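Local coordinates for DNA processing protein DprA (Streptococcus pneumoniae, PDB 3UQZ) that binds single-stranded DNA cooperatively, protects it from nucleases and helps load RecA onto it during natural transformation, at residues 68-76 and 91-101; 155-165 and 180-188. All blocks are in the same frame, centred on the assembly; numbering follows the deposited sequence.

Contact 1 of 2, residues 68-76 and 91-101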
loop_
_atom_site.group_PDB
_atom_site.type_symbol
_atom_site.label_atom_id
_atom_site.label_comp_id
_atom_site.label_asym_id
_atom_site.label_seq_id
_atom_site.Cartn_x
_atom_site.Cartn_y
_atom_site.Cartn_z
ATOM N N PHE A 68 11.045 -8.963 -45.157
ATOM C CA PHE A 68 10.300 -9.881 -44.296
ATOM C C PHE A 68 11.166 -11.030 -43.750
ATOM O O PHE A 68 10.965 -11.459 -42.608
ATOM C CB PHE A 68 9.071 -10.435 -45.046
ATOM C CG PHE A 68 8.303 -11.514 -44.320
ATOM C CD1 PHE A 68 7.470 -11.201 -43.250
ATOM C CD2 PHE A 68 8.415 -12.847 -44.706
ATOM C CE1 PHE A 68 6.763 -12.202 -42.576
ATOM C CE2 PHE A 68 7.713 -13.848 -44.030
ATOM C CZ PHE A 68 6.897 -13.520 -42.966
ATOM N N GLN A 69 12.102 -11.539 -44.569
ATOM C CA GLN A 69 12.951 -12.673 -44.201
ATOM C C GLN A 69 14.220 -12.342 -43.401
ATOM O O GLN A 69 14.837 -13.264 -42.855
ATOM C CB GLN A 69 13.233 -13.564 -45.422
ATOM C CG GLN A 69 12.006 -14.375 -45.846
ATOM C CD GLN A 69 12.190 -15.115 -47.139
ATOM O OE1 GLN A 69 12.830 -14.637 -48.080
ATOM N NE2 GLN A 69 11.572 -16.282 -47.237
ATOM N N LYS A 70 14.574 -11.034 -43.278
ATOM C CA LYS A 70 15.752 -10.567 -42.524
ATOM C C LYS A 70 15.777 -11.108 -41.088
ATOM O O LYS A 70 16.825 -11.539 -40.625
ATOM C CB LYS A 70 15.868 -9.033 -42.541
ATOM C CG LYS A 70 17.254 -8.548 -42.170
ATOM C CD LYS A 70 17.301 -7.085 -41.790
ATOM C CE LYS A 70 18.731 -6.602 -41.789
ATOM N NZ LYS A 70 18.832 -5.166 -41.444
ATOM N N PHE A 71 14.623 -11.106 -40.403
ATOM C CA PHE A 71 14.467 -11.655 -39.056
ATOM C C PHE A 71 13.306 -12.650 -39.077
ATOM O O PHE A 71 12.298 -12.372 -39.751
ATOM C CB PHE A 71 14.208 -10.545 -38.007
ATOM C CG PHE A 71 15.351 -9.577 -37.818
ATOM C CD1 PHE A 71 16.497 -9.952 -37.122
ATOM C CD2 PHE A 71 15.293 -8.293 -38.347
ATOM C CE1 PHE A 71 17.564 -9.061 -36.968
ATOM C CE2 PHE A 71 16.354 -7.401 -38.177
ATOM C CZ PHE A 71 17.475 -7.786 -37.478
ATOM N N PRO A 72 13.403 -13.794 -38.339
ATOM C CA PRO A 72 12.283 -14.755 -38.324
ATOM C C PRO A 72 11.021 -14.171 -37.685
ATOM O O PRO A 72 11.073 -13.095 -37.082
ATOM C CB PRO A 72 12.838 -15.949 -37.526
ATOM C CG PRO A 72 13.908 -15.379 -36.694
ATOM C CD PRO A 72 14.512 -14.254 -37.477
ATOM N N SER A 73 9.884 -14.872 -37.834
ATOM C CA SER A 73 8.608 -14.401 -37.313
ATOM C C SER A 73 7.642 -15.538 -37.033
ATOM O O SER A 73 7.923 -16.695 -37.351
ATOM C CB SER A 73 7.977 -13.407 -38.292
ATOM O OG SER A 73 7.862 -13.941 -39.602
ATOM N N PHE A 74 6.515 -15.197 -36.398
ATOM C CA PHE A 74 5.381 -16.067 -36.096
ATOM C C PHE A 74 4.136 -15.195 -36.000
ATOM O O PHE A 74 4.240 -14.013 -35.654
ATOM C CB PHE A 74 5.598 -16.927 -34.832
ATOM C CG PHE A 74 5.643 -16.198 -33.505
ATOM C CD1 PHE A 74 4.496 -16.069 -32.724
ATOM C CD2 PHE A 74 6.838 -15.653 -33.028
ATOM C CE1 PHE A 74 4.528 -15.372 -31.510
ATOM C CE2 PHE A 74 6.869 -14.963 -31.809
ATOM C CZ PHE A 74 5.716 -14.834 -31.057
ATOM N N SER A 75 2.971 -15.752 -36.364
ATOM C CA SER A 75 1.706 -15.016 -36.365
ATOM C C SER A 75 0.684 -15.663 -35.444
ATOM O O SER A 75 0.903 -16.776 -34.965
ATOM C CB SER A 75 1.145 -14.929 -37.783
ATOM O OG SER A 75 0.685 -16.190 -38.245
ATOM N N ILE A 76 -0.467 -14.993 -35.266
ATOM C CA ILE A 76 -1.604 -15.476 -34.486
ATOM C C ILE A 76 -2.186 -16.798 -35.074
ATOM O O ILE A 76 -2.962 -17.469 -34.402
ATOM C CB ILE A 76 -2.647 -14.330 -34.302
ATOM C CG1 ILE A 76 -3.581 -14.575 -33.077
ATOM C CG2 ILE A 76 -3.404 -14.018 -35.599
ATOM C CD1 ILE A 76 -4.140 -13.304 -32.389
ATOM N N ALA A 91 -4.707 -8.050 -30.095
ATOM C CA ALA A 91 -3.560 -8.947 -29.974
ATOM C C ALA A 91 -2.638 -8.805 -31.206
ATOM O O ALA A 91 -3.153 -8.709 -32.320
ATOM C CB ALA A 91 -4.038 -10.379 -29.843
ATOM N N PRO A 92 -1.295 -8.706 -31.041
ATOM C CA PRO A 92 -0.416 -8.569 -32.223
ATOM C C PRO A 92 -0.654 -9.694 -33.210
ATOM O O PRO A 92 -0.703 -10.865 -32.846
ATOM C CB PRO A 92 1.007 -8.601 -31.647
ATOM C CG PRO A 92 0.865 -9.133 -30.291
ATOM C CD PRO A 92 -0.505 -8.765 -29.795
ATOM N N VAL A 93 -0.908 -9.318 -34.447
ATOM C CA VAL A 93 -1.212 -10.256 -35.519
ATOM C C VAL A 93 0.048 -10.975 -36.064
ATOM O O VAL A 93 -0.025 -12.146 -36.442
ATOM C CB VAL A 93 -2.097 -9.548 -36.565
ATOM C CG1 VAL A 93 -1.336 -9.123 -37.815
ATOM C CG2 VAL A 93 -3.331 -10.357 -36.877
ATOM N N LEU A 94 1.207 -10.289 -36.032
ATOM C CA LEU A 94 2.495 -10.805 -36.488
ATOM C C LEU A 94 3.611 -10.226 -35.605
ATOM O O LEU A 94 3.614 -9.026 -35.339
ATOM C CB LEU A 94 2.716 -10.439 -37.982
ATOM C CG LEU A 94 4.048 -10.833 -38.654
ATOM C CD1 LEU A 94 4.058 -12.285 -39.064
ATOM C CD2 LEU A 94 4.321 -9.965 -39.861
ATOM N N LEU A 95 4.537 -11.088 -35.148
ATOM C CA LEU A 95 5.686 -10.711 -34.314
ATOM C C LEU A 95 6.986 -11.254 -34.875
ATOM O O LEU A 95 7.102 -12.456 -35.123
ATOM C CB LEU A 95 5.545 -11.184 -32.837
ATOM C CG LEU A 95 4.538 -10.452 -31.935
ATOM C CD1 LEU A 95 4.229 -11.263 -30.698
ATOM C CD2 LEU A 95 5.035 -9.077 -31.549
ATOM N N PHE A 96 7.968 -10.364 -35.055
ATOM C CA PHE A 96 9.317 -10.704 -35.483
ATOM C C PHE A 96 10.116 -10.937 -34.221
ATOM O O PHE A 96 9.838 -10.300 -33.203
ATOM C CB PHE A 96 9.949 -9.579 -36.293
ATOM C CG PHE A 96 9.274 -9.341 -37.613
ATOM C CD1 PHE A 96 9.612 -10.096 -38.730
ATOM C CD2 PHE A 96 8.308 -8.353 -37.748
ATOM C CE1 PHE A 96 8.993 -9.862 -39.961
ATOM C CE2 PHE A 96 7.685 -8.127 -38.973
ATOM C CZ PHE A 96 8.040 -8.874 -40.075
ATOM N N TYR A 97 11.081 -11.861 -34.266
ATOM C CA TYR A 97 11.874 -12.204 -33.097
ATOM C C TYR A 97 13.340 -12.447 -33.404
ATOM O O TYR A 97 13.733 -12.683 -34.547
ATOM C CB TYR A 97 11.253 -13.393 -32.342
ATOM C CG TYR A 97 11.411 -14.728 -33.031
ATOM C CD1 TYR A 97 12.488 -15.563 -32.744
ATOM C CD2 TYR A 97 10.461 -15.176 -33.947
ATOM C CE1 TYR A 97 12.640 -16.790 -33.377
ATOM C CE2 TYR A 97 10.602 -16.406 -34.589
ATOM C CZ TYR A 97 11.692 -17.209 -34.299
ATOM O OH TYR A 97 11.816 -18.434 -34.909
ATOM N N LYS A 98 14.128 -12.405 -32.340
ATOM C CA LYS A 98 15.554 -12.637 -32.301
ATOM C C LYS A 98 15.794 -13.407 -31.002
ATOM O O LYS A 98 15.586 -12.873 -29.922
ATOM C CB LYS A 98 16.294 -11.288 -32.314
ATOM C CG LYS A 98 17.797 -11.404 -32.415
ATOM C CD LYS A 98 18.326 -11.092 -33.804
ATOM C CE LYS A 98 19.842 -11.136 -33.836
ATOM N NZ LYS A 98 20.394 -12.475 -33.462
ATOM N N GLY A 99 16.138 -14.676 -31.130
ATOM C CA GLY A 99 16.412 -15.528 -29.988
ATOM C C GLY A 99 15.642 -16.832 -29.940
ATOM O O GLY A 99 15.223 -17.374 -30.969
ATOM N N ASN A 100 15.469 -17.340 -28.712
ATOM C CA ASN A 100 14.844 -18.612 -28.407
ATOM C C ASN A 100 13.362 -18.484 -28.086
ATOM O O ASN A 100 12.996 -17.934 -27.040
ATOM C CB ASN A 100 15.617 -19.297 -27.262
ATOM C CG ASN A 100 15.210 -20.709 -26.941
ATOM O OD1 ASN A 100 14.573 -21.426 -27.736
ATOM N ND2 ASN A 100 15.620 -21.147 -25.767
ATOM N N LEU A 101 12.509 -19.058 -28.968
ATOM C CA LEU A 101 11.055 -19.068 -28.805
ATOM C C LEU A 101 10.593 -19.948 -27.650
ATOM O O LEU A 101 9.430 -19.848 -27.268
ATOM C CB LEU A 101 10.346 -19.513 -30.095
ATOM C CG LEU A 101 10.179 -18.505 -31.226
ATOM C CD1 LEU A 101 9.280 -19.074 -32.314
ATOM C CD2 LEU A 101 9.592 -17.193 -30.738
#
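Four backbone hydrogen bonds run between Pro72-Ile76 and Val93-Tyr97. At the hydrogen-bonded pair Phe74 and Leu95, Leu95 N reaches Phe74 O at 3.0 Å and Phe74 N returns to Leu95 O at 3.1 Å. The ladder continues beyond this pair, Tyr97 N donating to Pro72 O and Ile76 N to Val93 O. Since a proline has no N-H to give, Pro72 suits a place where the backbone serves as acceptor.

These bonds make strand 73-75 the antiparallel outermost strand, within the chain, of the large mixed sheet of the Rossmann-like domain. Strand 94-99 lies between it and strand 189-192.

Aromatic and apolar contacts divide between the two faces. On that of Phe74 and Leu95, the Phe74 ring has Leu95 CB over one face and Tyr97 CD2 at its edge, 3.8 Å from Phe74 CD2. A chi1 of 68° sets CG of Phe74 between backbone N and carbonyl carbon, laying the ring alongside Leu95. Tyr97 is sandwiched: Pro72 CG makes a CH-pi contact 3.9 Å from the ring centroid, and Leu101 CD2 sits over the opposite face. On the other face, the small Ser73 leaves room for the Phe96 ring, its CB against Phe96 CD1, while Ser75 CB packs on Leu94 CD1. Phe96 CE1 lies 3.9 Å from Phe68 CD1, the two ring planes inclined at 71°. Phe71 O lies in the plane of the Phe96 ring, at its edge. Beyond the strand, Ile76 CG2 meets Val93 CG2 at 3.9 Å.

Helices 5-13 and 18-28 cover the Val93 end, and Ser75 OG bonds to Asn5.

Contact 2 of 2, residues 155-165 and 180-188; sequences LQNGGKTIAVI and LQDYIGNDH
The beta-alpha-beta unit of strand 161-164, helix 178-187 and strand 189-192 brings the last turns of its helix against its first strand, and His188, the first residue past the helix, carries much of the contact. With chi1 at -58°, CG of His188 is anti to the carbonyl carbon, and the imidazole reaches in between Lys160 and Thr161. Lys160 NZ lies over one face and Thr161 CG2 over the other, offset toward the rim, while Gly159 O comes to the ring edge, 3.5 Å from His188 CE1. A flat ring suits so thin a slot.

Lys160 is bent at chi2 and chi3, which folds its chain back across the imidazole, CE 3.6 Å from His188 ND1. NZ then donates to Asp187 O at 3.2 Å from above the carbonyl plane, a fitting partner for a carbonyl at the helix C terminus.

Apolar side chains fill much of the rest of the interface. Leu155 wedges in with CD1 against Leu180 CD1 at 3.7 Å; its CD2 lies at the edge of the Tyr183 ring, in its plane, 3.8 Å from Tyr183 CE2, and also against the His188 imidazole. Ile184 presents CG1 to Thr161 CG2 at 3.9 Å and CG2 to Ala163 CB, whose small size lets the helix lie close to the strand. Farther along, Ile165 CD1 packs on the Gln181 amide.

His151 of helix 146-157 also touches Thr161, Ala163 and Ile184, while strand 161-164 is flanked by strands 137-140 and 189-192.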
loop_
_atom_site.group_PDB
_atom_site.type_symbol
_atom_site.label_atom_id
_atom_site.label_comp_id
_atom_site.label_asym_id
_atom_site.label_seq_id
_atom_site.Cartn_x
_atom_site.Cartn_y
_atom_site.Cartn_z
ATOM N N LEU A 155 19.149 -11.796 -15.354
ATOM C CA LEU A 155 20.425 -12.286 -15.887
ATOM C C LEU A 155 21.410 -12.683 -14.800
ATOM O O LEU A 155 21.957 -13.787 -14.848
ATOM C CB LEU A 155 21.048 -11.266 -16.852
ATOM C CG LEU A 155 20.237 -10.948 -18.114
ATOM C CD1 LEU A 155 20.934 -9.916 -18.954
ATOM C CD2 LEU A 155 19.972 -12.173 -18.927
ATOM N N GLN A 156 21.574 -11.817 -13.793
ATOM C CA GLN A 156 22.450 -12.072 -12.665
ATOM C C GLN A 156 22.040 -13.275 -11.826
ATOM O O GLN A 156 22.911 -14.016 -11.371
ATOM C CB GLN A 156 22.614 -10.827 -11.802
ATOM C CG GLN A 156 24.076 -10.427 -11.723
ATOM C CD GLN A 156 24.512 -9.966 -10.351
ATOM O OE1 GLN A 156 23.885 -9.095 -9.741
ATOM N NE2 GLN A 156 25.636 -10.493 -9.856
ATOM N N ASN A 157 20.740 -13.490 -11.644
ATOM C CA ASN A 157 20.261 -14.612 -10.848
ATOM C C ASN A 157 20.424 -15.965 -11.557
ATOM O O ASN A 157 20.343 -17.012 -10.914
ATOM C CB ASN A 157 18.806 -14.372 -10.407
ATOM C CG ASN A 157 18.578 -14.612 -8.932
ATOM O OD1 ASN A 157 19.283 -14.064 -8.064
ATOM N ND2 ASN A 157 17.583 -15.438 -8.616
ATOM N N GLY A 158 20.686 -15.921 -12.855
ATOM C CA GLY A 158 20.803 -17.102 -13.701
ATOM C C GLY A 158 19.452 -17.491 -14.278
ATOM O O GLY A 158 19.215 -18.664 -14.596
ATOM N N GLY A 159 18.565 -16.500 -14.400
ATOM C CA GLY A 159 17.212 -16.666 -14.915
ATOM C C GLY A 159 17.039 -16.254 -16.362
ATOM O O GLY A 159 18.008 -15.938 -17.055
ATOM N N LYS A 160 15.788 -16.251 -16.826
ATOM C CA LYS A 160 15.470 -15.933 -18.216
ATOM C C LYS A 160 14.703 -14.637 -18.365
ATOM O O LYS A 160 13.904 -14.306 -17.495
ATOM C CB LYS A 160 14.709 -17.102 -18.877
ATOM C CG LYS A 160 15.436 -18.469 -18.847
ATOM C CD LYS A 160 16.853 -18.515 -19.475
ATOM C CE LYS A 160 16.898 -18.408 -20.985
ATOM N NZ LYS A 160 18.295 -18.431 -21.494
ATOM N N THR A 161 14.942 -13.907 -19.470
ATOM C CA THR A 161 14.255 -12.648 -19.776
ATOM C C THR A 161 13.737 -12.519 -21.229
ATOM O O THR A 161 14.388 -12.988 -22.167
ATOM C CB THR A 161 15.083 -11.422 -19.313
ATOM O OG1 THR A 161 14.226 -10.284 -19.260
ATOM C CG2 THR A 161 16.259 -11.110 -20.218
ATOM N N ILE A 162 12.572 -11.856 -21.400
ATOM C CA ILE A 162 12.000 -11.530 -22.714
ATOM C C ILE A 162 11.919 -10.010 -22.810
ATOM O O ILE A 162 11.384 -9.374 -21.902
ATOM C CB ILE A 162 10.608 -12.184 -23.000
ATOM C CG1 ILE A 162 10.677 -13.719 -22.991
ATOM C CG2 ILE A 162 10.004 -11.670 -24.330
ATOM C CD1 ILE A 162 9.321 -14.415 -22.963
ATOM N N ALA A 163 12.442 -9.428 -23.902
ATOM C CA ALA A 163 12.352 -7.990 -24.182
ATOM C C ALA A 163 11.369 -7.739 -25.334
ATOM O O ALA A 163 11.415 -8.438 -26.352
ATOM C CB ALA A 163 13.708 -7.416 -24.526
ATOM N N VAL A 164 10.459 -6.772 -25.156
ATOM C CA VAL A 164 9.486 -6.363 -26.185
ATOM C C VAL A 164 9.900 -4.925 -26.568
ATOM O O VAL A 164 9.865 -4.032 -25.725
ATOM C CB VAL A 164 8.005 -6.491 -25.703
ATOM C CG1 VAL A 164 7.015 -6.216 -26.830
ATOM C CG2 VAL A 164 7.747 -7.872 -25.107
ATOM N N ILE A 165 10.411 -4.735 -27.783
ATOM C CA ILE A 165 10.913 -3.424 -28.210
ATOM C C ILE A 165 9.921 -2.581 -29.023
ATOM O O ILE A 165 8.889 -3.088 -29.482
ATOM C CB ILE A 165 12.309 -3.549 -28.885
ATOM C CG1 ILE A 165 12.276 -4.488 -30.115
ATOM C CG2 ILE A 165 13.370 -3.968 -27.854
ATOM C CD1 ILE A 165 13.534 -4.471 -31.001
ATOM N N LEU A 180 23.064 -4.885 -24.189
ATOM C CA LEU A 180 22.035 -5.652 -23.476
ATOM C C LEU A 180 20.995 -6.212 -24.458
ATOM O O LEU A 180 20.617 -7.371 -24.315
ATOM C CB LEU A 180 21.378 -4.801 -22.371
ATOM C CG LEU A 180 20.392 -5.488 -21.413
ATOM C CD1 LEU A 180 21.077 -6.559 -20.586
ATOM C CD2 LEU A 180 19.752 -4.479 -20.503
ATOM N N GLN A 181 20.577 -5.419 -25.472
ATOM C CA GLN A 181 19.619 -5.865 -26.494
ATOM C C GLN A 181 20.241 -6.980 -27.342
ATOM O O GLN A 181 19.576 -7.987 -27.618
ATOM C CB GLN A 181 19.149 -4.691 -27.386
ATOM C CG GLN A 181 17.975 -5.070 -28.294
ATOM C CD GLN A 181 17.457 -3.939 -29.134
ATOM O OE1 GLN A 181 17.151 -2.855 -28.639
ATOM N NE2 GLN A 181 17.315 -4.190 -30.425
ATOM N N ASP A 182 21.514 -6.793 -27.741
ATOM C CA ASP A 182 22.274 -7.761 -28.531
ATOM C C ASP A 182 22.417 -9.077 -27.783
ATOM O O ASP A 182 22.203 -10.130 -28.390
ATOM C CB ASP A 182 23.657 -7.206 -28.904
ATOM C CG ASP A 182 23.683 -6.318 -30.132
ATOM O OD1 ASP A 182 22.935 -6.610 -31.096
ATOM O OD2 ASP A 182 24.511 -5.389 -30.171
ATOM N N TYR A 183 22.736 -9.015 -26.470
ATOM C CA TYR A 183 22.897 -10.198 -25.629
ATOM C C TYR A 183 21.583 -10.931 -25.419
ATOM O O TYR A 183 21.564 -12.159 -25.519
ATOM C CB TYR A 183 23.581 -9.865 -24.281
ATOM C CG TYR A 183 23.638 -11.058 -23.357
ATOM C CD1 TYR A 183 24.472 -12.139 -23.637
ATOM C CD2 TYR A 183 22.773 -11.166 -22.269
ATOM C CE1 TYR A 183 24.475 -13.276 -22.830
ATOM C CE2 TYR A 183 22.772 -12.297 -21.451
ATOM C CZ TYR A 183 23.640 -13.342 -21.725
ATOM O OH TYR A 183 23.636 -14.472 -20.944
ATOM N N ILE A 184 20.496 -10.185 -25.104
ATOM C CA ILE A 184 19.165 -10.756 -24.918
ATOM C C ILE A 184 18.744 -11.445 -26.222
ATOM O O ILE A 184 18.200 -12.539 -26.170
ATOM C CB ILE A 184 18.132 -9.736 -24.345
ATOM C CG1 ILE A 184 18.466 -9.376 -22.884
ATOM C CG2 ILE A 184 16.670 -10.246 -24.461
ATOM C CD1 ILE A 184 17.777 -8.101 -22.397
ATOM N N GLY A 185 19.110 -10.870 -27.362
ATOM C CA GLY A 185 18.851 -11.467 -28.668
ATOM C C GLY A 185 19.642 -12.734 -28.920
ATOM O O GLY A 185 19.178 -13.610 -29.642
ATOM N N ASN A 186 20.833 -12.850 -28.311
ATOM C CA ASN A 186 21.707 -14.021 -28.430
ATOM C C ASN A 186 21.226 -15.204 -27.578
ATOM O O ASN A 186 20.893 -16.261 -28.122
ATOM C CB ASN A 186 23.139 -13.675 -28.010
ATOM C CG ASN A 186 23.869 -12.734 -28.912
ATOM O OD1 ASN A 186 23.832 -12.861 -30.144
ATOM N ND2 ASN A 186 24.623 -11.814 -28.304
ATOM N N ASP A 187 21.244 -15.034 -26.251
ATOM C CA ASP A 187 20.932 -16.079 -25.288
ATOM C C ASP A 187 19.486 -16.225 -24.842
ATOM O O ASP A 187 19.130 -17.299 -24.352
ATOM C CB ASP A 187 21.844 -15.931 -24.057
ATOM C CG ASP A 187 23.317 -16.220 -24.297
ATOM O OD1 ASP A 187 23.740 -16.224 -25.473
ATOM O OD2 ASP A 187 24.050 -16.419 -23.302
ATOM N N HIS A 188 18.664 -15.157 -24.984
ATOM C CA HIS A 188 17.266 -15.092 -24.537
ATOM C C HIS A 188 16.314 -14.861 -25.722
ATOM O O HIS A 188 16.505 -15.495 -26.751
ATOM C CB HIS A 188 17.148 -14.007 -23.444
ATOM C CG HIS A 188 18.043 -14.267 -22.276
ATOM N ND1 HIS A 188 17.583 -14.924 -21.157
ATOM C CD2 HIS A 188 19.372 -14.043 -22.139
ATOM C CE1 HIS A 188 18.635 -15.065 -20.364
ATOM N NE2 HIS A 188 19.737 -14.558 -20.916
#

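In the fold
From the N terminus, the chain leaves helix 61-69, forms strand 73-75 and returns at 94-99, so contact 1 closes a loop of fourteen residues that includes helix 83-86. Contact 2 follows in series, neither nested in it nor crossing it, and closes another span of fourteen residues, whose end is the start of helix 178-187. Their centres are about 17 Å apart, yet both reach one sheet, in which strand 189-192 separates 94-99 from 161-164. They meet directly where Asn100 N lies 2.9 Å from His188 O, a probable hydrogen bond. Contact 1 pairs the two strands of the antiparallel margin, against which helices 5-13 and 18-28 pack, and contact 2 joins a helix to the parallel part.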